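Uncharacterized protein yfeY (PDB 2QZB) is of unknown function, a DUF1131-family protein of Escherichia coli whose natural form is probably made with a signal peptide and anchored as a lipoprotein. Local coordinates at residues Ser47-Ala52 with Val56-Glu61; Gly22-Ser27 with Gln33-Ala38. All coordinates share one frame; numbering follows the deposited sequence.

Contact 1: residues Ser47-Ala52 with Val56-Glu61; sequences SGMKTA and VVRFFE
Phe59 lays one face of its ring over Gly48, its hydrogen-bonded antiparallel partner in the hairpin of strands 44-52 and 55-64, and Gly48 CA stands 4.0 Å from the ring centroid in a CH-pi contact. A glycine suits this position, because a side chain would run into Phe59 CZ. The ring reaches back across the neighbouring strand because Phe59 CG sits between its own backbone N and carbonyl carbon (chi1 69°), and Lys50 CG lies 4.1 Å from Phe59 CD1. Losing the ring to an alanine here would probably leave the Gly48 backbone without its cover and Lys50 CG without an aromatic neighbour. On the same face of the sheet, Lys50 CG packs against Val57 CG2 at 3.8 Å; Ala52 CB also touches Val57 CG2. The other face carries Met49, whose thioether runs beside Arg58 while SD touches Val56 CG1. Between the two faces, Gly48 with Phe59 and Lys50 with Val57 each exchange two backbone hydrogen bonds. Val57 N meets Lys50 O at 2.6 Å, nearly in line with the C=O, whereas Phe59 N stands above the Gly48 carbonyl plane. Further out, the Arg58 guanidinium bonds Leu30 O, and Met49 CE comes to 3.4 Å from Arg58 CG.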
loop_
_atom_site.group_PDB
_atom_site.type_symbol
_atom_site.label_atom_id
_atom_site.label_comp_id
_atom_site.label_asym_id
_atom_site.label_seq_id
_atom_site.Cartn_x
_atom_site.Cartn_y
_atom_site.Cartn_z
ATOM N N SER A 47 -2.929 15.727 7.815
ATOM C CA SER A 47 -1.570 15.383 8.203
ATOM C C SER A 47 -1.480 14.816 9.601
ATOM O O SER A 47 -2.434 14.827 10.361
ATOM C CB SER A 47 -0.558 16.518 7.974
ATOM O OG SER A 47 -0.801 17.649 8.811
ATOM N N GLY A 48 -0.298 14.318 9.937
ATOM C CA GLY A 48 -0.071 13.704 11.238
ATOM C C GLY A 48 1.429 13.487 11.448
ATOM O O GLY A 48 2.235 13.745 10.563
ATOM N N MET A 49 1.793 13.033 12.625
ATOM C CA MET A 49 3.192 12.836 12.925
ATOM C C MET A 49 3.247 11.592 13.697
ATOM O O MET A 49 2.257 11.194 14.351
ATOM C CB MET A 49 3.766 13.991 13.745
ATOM C CG MET A 49 4.124 15.214 12.910
ATOM S SD MET A 49 5.005 16.490 13.843
ATOM C CE MET A 49 5.316 17.656 12.564
ATOM N N LYS A 50 4.384 10.923 13.588
ATOM C CA LYS A 50 4.606 9.742 14.382
ATOM C C LYS A 50 6.087 9.588 14.602
ATOM O O LYS A 50 6.915 10.320 14.060
ATOM C CB LYS A 50 4.067 8.486 13.688
ATOM C CG LYS A 50 4.714 8.272 12.319
ATOM C CD LYS A 50 4.334 6.955 11.698
ATOM C CE LYS A 50 5.095 6.805 10.381
ATOM N NZ LYS A 50 4.704 5.554 9.693
ATOM N N THR A 51 6.389 8.566 15.376
ATOM C CA THR A 51 7.719 8.255 15.817
ATOM C C THR A 51 8.323 7.237 14.837
ATOM O O THR A 51 7.642 6.294 14.424
ATOM C CB THR A 51 7.573 7.747 17.267
ATOM O OG1 THR A 51 7.812 8.842 18.166
ATOM C CG2 THR A 51 8.439 6.621 17.561
ATOM N N ALA A 52 9.584 7.474 14.443
ATOM C CA ALA A 52 10.384 6.559 13.586
ATOM C C ALA A 52 11.898 6.766 13.811
ATOM O O ALA A 52 12.376 7.900 13.779
ATOM C CB ALA A 52 10.046 6.787 12.141
ATOM N N VAL A 56 10.797 12.005 15.116
ATOM C CA VAL A 56 9.404 12.168 14.768
ATOM C C VAL A 56 9.333 12.476 13.276
ATOM O O VAL A 56 10.056 13.353 12.792
ATOM C CB VAL A 56 8.739 13.284 15.625
ATOM C CG1 VAL A 56 7.483 13.859 14.951
ATOM C CG2 VAL A 56 8.404 12.738 17.025
ATOM N N VAL A 57 8.500 11.734 12.547
ATOM C CA VAL A 57 8.294 12.015 11.106
ATOM C C VAL A 57 6.848 12.422 10.813
ATOM O O VAL A 57 5.910 11.992 11.496
ATOM C CB VAL A 57 8.631 10.820 10.174
ATOM C CG1 VAL A 57 10.142 10.504 10.175
ATOM C CG2 VAL A 57 7.801 9.584 10.518
ATOM N N ARG A 58 6.690 13.216 9.761
ATOM C CA ARG A 58 5.403 13.613 9.305
ATOM C C ARG A 58 4.862 12.579 8.323
ATOM O O ARG A 58 5.635 11.852 7.658
ATOM C CB ARG A 58 5.513 14.979 8.671
ATOM C CG ARG A 58 5.969 16.071 9.676
ATOM C CD ARG A 58 6.749 17.205 9.012
ATOM N NE ARG A 58 5.985 17.832 7.936
ATOM C CZ ARG A 58 6.253 17.698 6.634
ATOM N NH1 ARG A 58 7.296 16.963 6.222
ATOM N NH2 ARG A 58 5.475 18.311 5.743
ATOM N N PHE A 59 3.539 12.465 8.308
ATOM C CA PHE A 59 2.830 11.719 7.266
ATOM C C PHE A 59 1.592 12.492 6.791
ATOM O O PHE A 59 1.157 13.427 7.484
ATOM C CB PHE A 59 2.486 10.284 7.710
ATOM C CG PHE A 59 1.453 10.188 8.788
ATOM C CD1 PHE A 59 1.826 10.144 10.116
ATOM C CD2 PHE A 59 0.114 10.075 8.469
ATOM C CE1 PHE A 59 0.873 10.040 11.112
ATOM C CE2 PHE A 59 -0.850 9.998 9.440
ATOM C CZ PHE A 59 -0.475 9.948 10.788
ATOM N N PHE A 60 1.069 12.120 5.618
ATOM C CA PHE A 60 -0.189 12.683 5.096
ATOM C C PHE A 60 -1.170 11.565 4.799
ATOM O O PHE A 60 -0.773 10.488 4.370
ATOM C CB PHE A 60 0.038 13.548 3.836
ATOM C CG PHE A 60 0.787 14.823 4.109
ATOM C CD1 PHE A 60 2.199 14.831 4.129
ATOM C CD2 PHE A 60 0.095 16.013 4.394
ATOM C CE1 PHE A 60 2.902 15.983 4.418
ATOM C CE2 PHE A 60 0.775 17.174 4.675
ATOM C CZ PHE A 60 2.186 17.171 4.700
ATOM N N GLU A 61 -2.450 11.827 5.059
ATOM C CA GLU A 61 -3.546 10.974 4.630
ATOM C C GLU A 61 -4.310 11.699 3.535
ATOM O O GLU A 61 -4.792 12.839 3.699
ATOM C CB GLU A 61 -4.471 10.617 5.810
ATOM C CG GLU A 61 -3.865 9.533 6.749
ATOM C CD GLU A 61 -4.716 9.281 7.963
ATOM O OE1 GLU A 61 -4.706 8.152 8.493
ATOM O OE2 GLU A 61 -5.439 10.208 8.372
#

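Contact 2: residues Gly22-Ser27 with Gln33-Ala38; sequences GELTAS and QAIADA
Ala38, Leu24 and Glu23 bury the most surface where the loop 22-27 meets the helical segment 33-38, and the join is made by carbon contacts without a hydrogen bond between the two. Ala38 sits at the centre. Its methyl points at the loop and receives Leu24 CD2 at 3.5 Å, closer than carbons usually pack, with Leu24 CG following at 4.0 Å from the same Ala38 CB. One branch of the leucine therefore does most of the touching. Leu24 CG lies beside its backbone N and anti to the carbonyl carbon (chi1 -60°), and with chi2 at 167° CD2 swings across to the helix although the CB bond itself does not aim there. Leu24 CD2 also reaches the preceding turn, 4.2 Å from Ile35 CG1, so that it rests against residues one turn apart on a single side of the helix.

Helix 32-38 thus packs back on the loop that follows the short strand 20-21 and leads into the helix. Both Leu24 and Ile35 are buried and also touch Ile72 of strand 67-73, so the small apolar cluster continues onto the large antiparallel sheet; Leu24 reaches Met70, Ile79 and Leu39 as well. The loop itself is held by a hydrogen bond of 3.0 Å between Thr25 OG1 and Ser27 OG.

Glu23 contributes with the base of its side chain. Glu23 CB lies 3.9 Å from Ala38 O and 4.2 Å from Ala38 CB, while a bend at chi2 (-64°) carries the carboxylate away from the helix.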
loop_
_atom_site.group_PDB
_atom_site.type_symbol
_atom_site.label_atom_id
_atom_site.label_comp_id
_atom_site.label_asym_id
_atom_site.label_seq_id
_atom_site.Cartn_x
_atom_site.Cartn_y
_atom_site.Cartn_z
ATOM N N GLY A 22 0.958 7.814 -9.501
ATOM C CA GLY A 22 0.719 8.984 -10.370
ATOM C C GLY A 22 1.984 9.822 -10.442
ATOM O O GLY A 22 3.020 9.344 -10.881
ATOM N N GLU A 23 1.920 11.063 -9.977
ATOM C CA GLU A 23 3.093 11.932 -10.003
ATOM C C GLU A 23 3.767 12.027 -8.624
ATOM O O GLU A 23 4.718 12.770 -8.430
ATOM C CB GLU A 23 2.722 13.317 -10.562
ATOM C CG GLU A 23 1.751 13.296 -11.790
ATOM C CD GLU A 23 2.322 12.616 -13.070
ATOM O OE1 GLU A 23 2.485 13.318 -14.095
ATOM O OE2 GLU A 23 2.586 11.379 -13.077
ATOM N N LEU A 24 3.279 11.249 -7.667
ATOM C CA LEU A 24 3.935 11.113 -6.366
ATOM C C LEU A 24 5.103 10.128 -6.518
ATOM O O LEU A 24 4.904 8.984 -6.893
ATOM C CB LEU A 24 2.951 10.611 -5.326
ATOM C CG LEU A 24 1.711 11.452 -5.026
ATOM C CD1 LEU A 24 0.726 10.647 -4.213
ATOM C CD2 LEU A 24 2.089 12.731 -4.252
ATOM N N THR A 25 6.319 10.610 -6.271
ATOM C CA THR A 25 7.547 9.851 -6.534
ATOM C C THR A 25 8.528 10.038 -5.384
ATOM O O THR A 25 8.240 10.746 -4.391
ATOM C CB THR A 25 8.242 10.214 -7.915
ATOM O OG1 THR A 25 8.934 11.467 -7.818
ATOM C CG2 THR A 25 7.258 10.261 -9.086
ATOM N N ALA A 26 9.676 9.373 -5.496
ATOM C CA ALA A 26 10.740 9.506 -4.505
ATOM C C ALA A 26 11.261 10.953 -4.454
ATOM O O ALA A 26 11.797 11.378 -3.436
ATOM C CB ALA A 26 11.882 8.543 -4.805
ATOM N N SER A 27 11.108 11.714 -5.528
ATOM C CA SER A 27 11.586 13.115 -5.479
ATOM C C SER A 27 10.530 14.120 -4.987
ATOM O O SER A 27 10.839 15.300 -4.783
ATOM C CB SER A 27 12.211 13.555 -6.807
ATOM O OG SER A 27 11.484 13.068 -7.929
ATOM N N GLN A 33 1.588 21.311 -0.289
ATOM C CA GLN A 33 1.295 21.818 -1.644
ATOM C C GLN A 33 1.910 20.959 -2.755
ATOM O O GLN A 33 1.359 20.822 -3.856
ATOM C CB GLN A 33 1.692 23.306 -1.764
ATOM C CG GLN A 33 0.492 24.287 -1.959
ATOM C CD GLN A 33 -0.273 24.659 -0.685
ATOM O OE1 GLN A 33 -0.929 25.693 -0.648
ATOM N NE2 GLN A 33 -0.182 23.838 0.359
ATOM N N ALA A 34 3.040 20.332 -2.448
ATOM C CA ALA A 34 3.689 19.426 -3.403
ATOM C C ALA A 34 2.803 18.200 -3.669
ATOM O O ALA A 34 2.608 17.795 -4.790
ATOM C CB ALA A 34 5.017 19.005 -2.876
ATOM N N ILE A 35 2.272 17.621 -2.614
ATOM C CA ILE A 35 1.388 16.457 -2.738
ATOM C C ILE A 35 0.083 16.840 -3.460
ATOM O O ILE A 35 -0.348 16.147 -4.364
ATOM C CB ILE A 35 1.150 15.865 -1.350
ATOM C CG1 ILE A 35 2.439 15.199 -0.889
ATOM C CG2 ILE A 35 -0.110 14.900 -1.289
ATOM C CD1 ILE A 35 2.551 15.152 0.610
ATOM N N ALA A 36 -0.497 17.972 -3.093
ATOM C CA ALA A 36 -1.784 18.410 -3.683
ATOM C C ALA A 36 -1.610 18.678 -5.164
ATOM O O ALA A 36 -2.441 18.289 -5.964
ATOM C CB ALA A 36 -2.332 19.638 -2.953
ATOM N N ASP A 37 -0.477 19.268 -5.539
ATOM C CA ASP A 37 -0.164 19.465 -6.946
ATOM C C ASP A 37 0.011 18.159 -7.684
ATOM O O ASP A 37 -0.287 18.086 -8.856
ATOM C CB ASP A 37 1.119 20.289 -7.101
ATOM C CG ASP A 37 0.896 21.771 -6.806
ATOM O OD1 ASP A 37 1.879 22.534 -6.942
ATOM O OD2 ASP A 37 -0.259 22.159 -6.442
ATOM N N ALA A 38 0.526 17.145 -6.995
ATOM C CA ALA A 38 0.769 15.833 -7.603
ATOM C C ALA A 38 -0.484 15.004 -7.742
ATOM O O ALA A 38 -0.581 14.193 -8.651
ATOM C CB ALA A 38 1.807 15.056 -6.804
#

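In the fold
Contact 2 is completed earlier in the chain than contact 1, strand 44-52 being the next regular element after helix 32-38. Their centres are about 17 Å apart, and each lies about 16 Å from the centre of the chain. They nevertheless touch, through Phe60 CD1 and Ile35 CD1 at 3.6 Å, which ties the hairpin of contact 1 to the helix of contact 2. Strand 67-73 joins them further: Ile72 pairs by backbone with Phe60 and is touched by Leu24 and Ile35. With the function unknown, neither contact can be assigned to an active site, and the disulfide Cys112-Cys125 links two strands at the far end of the sheet order from strand 44-52.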